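Local coordinates for protein aldehyde dehydrogenase (Staphylococcus aureus, PDB 6K10) that oxidises the carotenoid aldehyde 4,4'-diaponeurosporenal to its carboxylic acid with NAD+ as oxidant, a step in the biosynthesis of the virulence pigment staphyloxanthin, at residues A20-N23 with T27-I30; G72-S77 with P131-I136. The protein carries 1 engineered substitution. All blocks are in the same frame, centred on the assembly; numbering follows the deposited sequence.

Interaction 1: residues A20-N23 with T27-I30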
loop_
_atom_site.group_PDB
_atom_site.type_symbol
_atom_site.label_atom_id
_atom_site.label_comp_id
_atom_site.label_asym_id
_atom_site.label_seq_id
_atom_site.Cartn_x
_atom_site.Cartn_y
_atom_site.Cartn_z
ATOM N N ALA A 20 -21.939 -4.963 -11.065
ATOM C CA ALA A 20 -23.250 -4.336 -11.183
ATOM C C ALA A 20 -23.880 -4.113 -9.816
ATOM O O ALA A 20 -24.478 -3.059 -9.566
ATOM C CB ALA A 20 -24.161 -5.187 -12.069
ATOM N N PHE A 21 -23.747 -5.086 -8.909
ATOM C CA PHE A 21 -24.308 -4.905 -7.574
ATOM C C PHE A 21 -23.590 -3.797 -6.815
ATOM O O PHE A 21 -24.229 -3.024 -6.091
ATOM C CB PHE A 21 -24.259 -6.204 -6.772
ATOM C CG PHE A 21 -24.890 -6.085 -5.412
ATOM C CD1 PHE A 21 -26.260 -5.925 -5.282
ATOM C CD2 PHE A 21 -24.113 -6.101 -4.267
ATOM C CE1 PHE A 21 -26.845 -5.801 -4.035
ATOM C CE2 PHE A 21 -24.692 -5.978 -3.016
ATOM C CZ PHE A 21 -26.060 -5.828 -2.901
ATOM N N PHE A 22 -22.262 -3.709 -6.950
ATOM C CA PHE A 22 -21.552 -2.601 -6.318
ATOM C C PHE A 22 -22.050 -1.263 -6.845
ATOM O O PHE A 22 -22.172 -0.295 -6.087
ATOM C CB PHE A 22 -20.044 -2.709 -6.536
ATOM C CG PHE A 22 -19.278 -1.579 -5.905
ATOM C CD1 PHE A 22 -19.044 -1.564 -4.540
ATOM C CD2 PHE A 22 -18.842 -0.506 -6.667
ATOM C CE1 PHE A 22 -18.361 -0.514 -3.951
ATOM C CE2 PHE A 22 -18.160 0.546 -6.085
ATOM C CZ PHE A 22 -17.920 0.542 -4.724
ATOM N N ASN A 23 -22.346 -1.193 -8.144
ATOM C CA ASN A 23 -22.792 0.053 -8.750
ATOM C C ASN A 23 -24.147 0.520 -8.231
ATOM O O ASN A 23 -24.509 1.677 -8.468
ATOM C CB ASN A 23 -22.835 -0.096 -10.272
ATOM C CG ASN A 23 -21.450 -0.144 -10.891
ATOM O OD1 ASN A 23 -20.477 0.318 -10.293
ATOM N ND2 ASN A 23 -21.354 -0.701 -12.091
ATOM N N THR A 27 -23.739 -1.429 -0.964
ATOM C CA THR A 27 -22.693 -1.871 -0.046
ATOM C C THR A 27 -22.007 -0.717 0.675
ATOM O O THR A 27 -21.306 -0.960 1.663
ATOM C CB THR A 27 -21.643 -2.705 -0.786
ATOM O OG1 THR A 27 -20.875 -1.862 -1.655
ATOM C CG2 THR A 27 -22.310 -3.796 -1.608
ATOM N N LYS A 28 -22.189 0.522 0.218
ATOM C CA LYS A 28 -21.582 1.660 0.897
ATOM C C LYS A 28 -22.305 2.025 2.185
ATOM O O LYS A 28 -21.706 2.671 3.053
ATOM C CB LYS A 28 -21.537 2.871 -0.036
ATOM C CG LYS A 28 -20.662 2.666 -1.263
ATOM C CD LYS A 28 -20.496 3.952 -2.051
ATOM C CE LYS A 28 -19.695 3.718 -3.322
ATOM N NZ LYS A 28 -19.748 4.891 -4.236
ATOM N N ASP A 29 -23.565 1.624 2.333
ATOM C CA ASP A 29 -24.307 1.927 3.548
ATOM C C ASP A 29 -23.720 1.161 4.725
ATOM O O ASP A 29 -23.515 -0.055 4.653
ATOM C CB ASP A 29 -25.784 1.582 3.375
ATOM C CG ASP A 29 -26.602 1.894 4.614
ATOM O OD1 ASP A 29 -27.048 3.052 4.759
ATOM O OD2 ASP A 29 -26.797 0.982 5.443
ATOM N N ILE A 30 -23.463 1.882 5.817
ATOM C CA ILE A 30 -22.791 1.293 6.973
ATOM C C ILE A 30 -23.659 0.217 7.617
ATOM O O ILE A 30 -23.167 -0.857 7.988
ATOM C CB ILE A 30 -22.411 2.401 7.973
ATOM C CG1 ILE A 30 -21.322 3.302 7.385
ATOM C CG2 ILE A 30 -21.981 1.814 9.301
ATOM C CD1 ILE A 30 -20.213 2.551 6.678
HETATM O O HOH W 1 -22.118 -0.401 -3.318
#
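Thr27 points its side chain at Phe21 and Phe22 of helix 10-23 and divides it between the two phenylalanines, its methyl going to Phe21 and its hydroxyl to Phe22. The methyl CG2 of Thr27 approaches the far part of the Phe21 ring obliquely, 3.5 Å from CE2 of Phe21. The hydroxyl OG1 of Thr27 lies 3.4 Å from CD1 of Phe22, and the two side chains cross at about a right angle. Both rings reach the loop because each CG is anti to its own backbone N (chi1 -177° in Phe21, 180° in Phe22), which carries the ring ends nearer to the loop than their CB atoms would suggest. A threonine suits this place, since one small branched side chain offers a methyl for packing and an oxygen for hydrogen bonding. With chi1 at 70°, OG1 sits between the backbone N and the carbonyl carbon, where it bonds to Gly139 O and receives a hydrogen bond from water 1. The same water donates to Phe22 O at 2.8 Å, bridging that carbonyl of the helix to the Thr27 side chain.

The contact lies at the loop that joins helix 10-23 to helix 30-46 in the aldehyde dehydrogenase fold: helix 30-46 follows at once, with Asp29 as its N-cap, its OD2 bonded to Phe32 N. Thr141 of the neighbouring strand 141-145 touches Thr27 and both phenylalanines.

Lys28 completes the contact with its aliphatic part. Its chain is extended beyond CG and crosses Phe22 nearly perpendicularly, CE of Lys28 standing 3.9 Å from CZ of Phe22. The length of a lysine lets its CE methylene reach the CZ end of the ring while NZ continues to Gln25 OE1 and to Asn388 O of the second subunit.

Interaction 2: residues G72-S77 with P131-I136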
loop_
_atom_site.group_PDB
_atom_site.type_symbol
_atom_site.label_atom_id
_atom_site.label_comp_id
_atom_site.label_asym_id
_atom_site.label_seq_id
_atom_site.Cartn_x
_atom_site.Cartn_y
_atom_site.Cartn_z
ATOM N N GLY A 72 -12.565 -19.846 15.639
ATOM C CA GLY A 72 -12.748 -18.919 16.745
ATOM C C GLY A 72 -12.139 -17.557 16.480
ATOM O O GLY A 72 -12.736 -16.526 16.801
ATOM N N ILE A 73 -10.943 -17.535 15.890
ATOM C CA ILE A 73 -10.286 -16.268 15.596
ATOM C C ILE A 73 -11.083 -15.472 14.569
ATOM O O ILE A 73 -11.086 -14.236 14.598
ATOM C CB ILE A 73 -8.837 -16.528 15.136
ATOM C CG1 ILE A 73 -8.074 -15.217 14.954
ATOM C CG2 ILE A 73 -8.812 -17.351 13.856
ATOM C CD1 ILE A 73 -6.576 -15.383 15.050
ATOM N N THR A 74 -11.785 -16.158 13.663
ATOM C CA THR A 74 -12.616 -15.467 12.682
ATOM C C THR A 74 -13.861 -14.882 13.335
ATOM O O THR A 74 -14.215 -13.724 13.091
ATOM C CB THR A 74 -12.996 -16.425 11.552
ATOM O OG1 THR A 74 -11.806 -16.876 10.893
ATOM C CG2 THR A 74 -13.904 -15.738 10.538
ATOM N N LEU A 75 -14.538 -15.673 14.173
ATOM C CA LEU A 75 -15.701 -15.171 14.896
ATOM C C LEU A 75 -15.339 -13.954 15.735
ATOM O O LEU A 75 -16.073 -12.959 15.760
ATOM C CB LEU A 75 -16.284 -16.275 15.778
ATOM C CG LEU A 75 -16.973 -17.430 15.051
ATOM C CD1 LEU A 75 -17.418 -18.483 16.050
ATOM C CD2 LEU A 75 -18.157 -16.918 14.246
ATOM N N LYS A 76 -14.200 -14.018 16.428
ATOM C CA LYS A 76 -13.747 -12.879 17.219
ATOM C C LYS A 76 -13.487 -11.663 16.338
ATOM O O LYS A 76 -13.813 -10.531 16.718
ATOM C CB LYS A 76 -12.488 -13.260 17.998
ATOM C CG LYS A 76 -12.084 -12.257 19.062
ATOM N N SER A 77 -12.908 -11.875 15.154
ATOM C CA SER A 77 -12.620 -10.756 14.261
ATOM C C SER A 77 -13.900 -10.131 13.716
ATOM O O SER A 77 -13.996 -8.902 13.611
ATOM C CB SER A 77 -11.714 -11.218 13.120
ATOM O OG SER A 77 -11.364 -10.136 12.276
ATOM N N PRO A 131 -9.458 -11.871 5.390
ATOM C CA PRO A 131 -9.569 -10.838 4.341
ATOM C C PRO A 131 -11.004 -10.441 4.047
ATOM O O PRO A 131 -11.287 -9.247 3.875
ATOM C CB PRO A 131 -8.896 -11.485 3.121
ATOM C CG PRO A 131 -8.098 -12.595 3.646
ATOM C CD PRO A 131 -8.763 -13.072 4.896
ATOM N N LEU A 132 -11.921 -11.411 4.002
ATOM C CA LEU A 132 -13.309 -11.109 3.657
ATOM C C LEU A 132 -13.931 -10.126 4.642
ATOM O O LEU A 132 -14.664 -9.213 4.240
ATOM C CB LEU A 132 -14.132 -12.395 3.612
ATOM C CG LEU A 132 -15.581 -12.205 3.159
ATOM C CD1 LEU A 132 -15.631 -11.778 1.698
ATOM C CD2 LEU A 132 -16.410 -13.460 3.391
ATOM N N ILE A 133 -13.661 -10.308 5.938
ATOM C CA ILE A 133 -14.164 -9.375 6.944
ATOM C C ILE A 133 -13.754 -7.953 6.592
ATOM O O ILE A 133 -14.571 -7.026 6.614
ATOM C CB ILE A 133 -13.662 -9.769 8.344
ATOM C CG1 ILE A 133 -14.230 -11.123 8.765
ATOM C CG2 ILE A 133 -14.047 -8.707 9.352
ATOM C CD1 ILE A 133 -13.462 -11.763 9.899
ATOM N N GLY A 134 -12.477 -7.765 6.252
ATOM C CA GLY A 134 -12.019 -6.445 5.853
ATOM C C GLY A 134 -12.731 -5.940 4.613
ATOM O O GLY A 134 -13.158 -4.786 4.553
ATOM N N ALA A 135 -12.875 -6.807 3.607
ATOM C CA ALA A 135 -13.559 -6.411 2.380
ATOM C C ALA A 135 -15.009 -6.035 2.656
ATOM O O ALA A 135 -15.509 -5.030 2.139
ATOM C CB ALA A 135 -13.481 -7.539 1.350
ATOM N N ILE A 136 -15.701 -6.836 3.471
ATOM C CA ILE A 136 -17.086 -6.530 3.825
ATOM C C ILE A 136 -17.160 -5.204 4.567
ATOM O O ILE A 136 -17.929 -4.306 4.199
ATOM C CB ILE A 136 -17.694 -7.666 4.667
ATOM C CG1 ILE A 136 -17.945 -8.907 3.812
ATOM C CG2 ILE A 136 -18.985 -7.200 5.330
ATOM C CD1 ILE A 136 -18.381 -10.113 4.620
#
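The flat group that meets Ile133 is the Thr74-Leu75 peptide. The methyl CD1 of Ile133 comes to the oxygen end of that peptide, 3.8 Å from Thr74 O. Around the same methyl, Ser77 contributes OG at 3.6 Å and CB at 3.7 Å from Ile133 CD1, while CG2 of Thr74 stands farther off, 4.1 Å from Ile133 CD1. One isoleucine branch end is thus lodged against residues about one turn apart on helix 63-89. With CG1 of Ile133 anti to its carbonyl carbon (chi1 -65°), the longer branch extends across to the neighbouring helix, where Ile78 and Ala81 also touch the side chain.

Segment 131-136 belongs to helix 126-138, the connection of a beta-alpha-beta crossover between the parallel strands 104-118 and 141-145, as in the Rossmann-like coenzyme domain of aldehyde dehydrogenases. The helix is kinked at Pro131, whose ring nitrogen has no hydrogen to give to the preceding turn.

Small hydroxyl residues suit this face of helix 63-89 because they allow close approach and can still satisfy their oxygens. Thr74 OG1 bonds chiefly to Glu70 O, one turn earlier in its own helix, with Gln126 OE1 also within hydrogen-bonding reach. Ser77 OG bonds to Glu130 OE2, a polar tie between the helices beside the hydrocarbon contact.

From the N terminus, the chain first meets interaction 1, which closes over the three residues between its segments, in the loop that joins helix 10-23 to helix 30-46. Interaction 2 opens only afterwards and spans 53 residues, among them strands 92-94 and 104-118, before helix 126-138 returns to helix 63-89. The two are therefore in series, neither nested nor crossed, with centres about 19 Å apart. Helix 30-46 connects them: it begins at interaction 1, and its Leu37, Ser41 and Ile44 pack on residues of both helices in interaction 2. Tyr169 makes a second connection, touching Thr27 and Ile136. Each site also touches the second subunit.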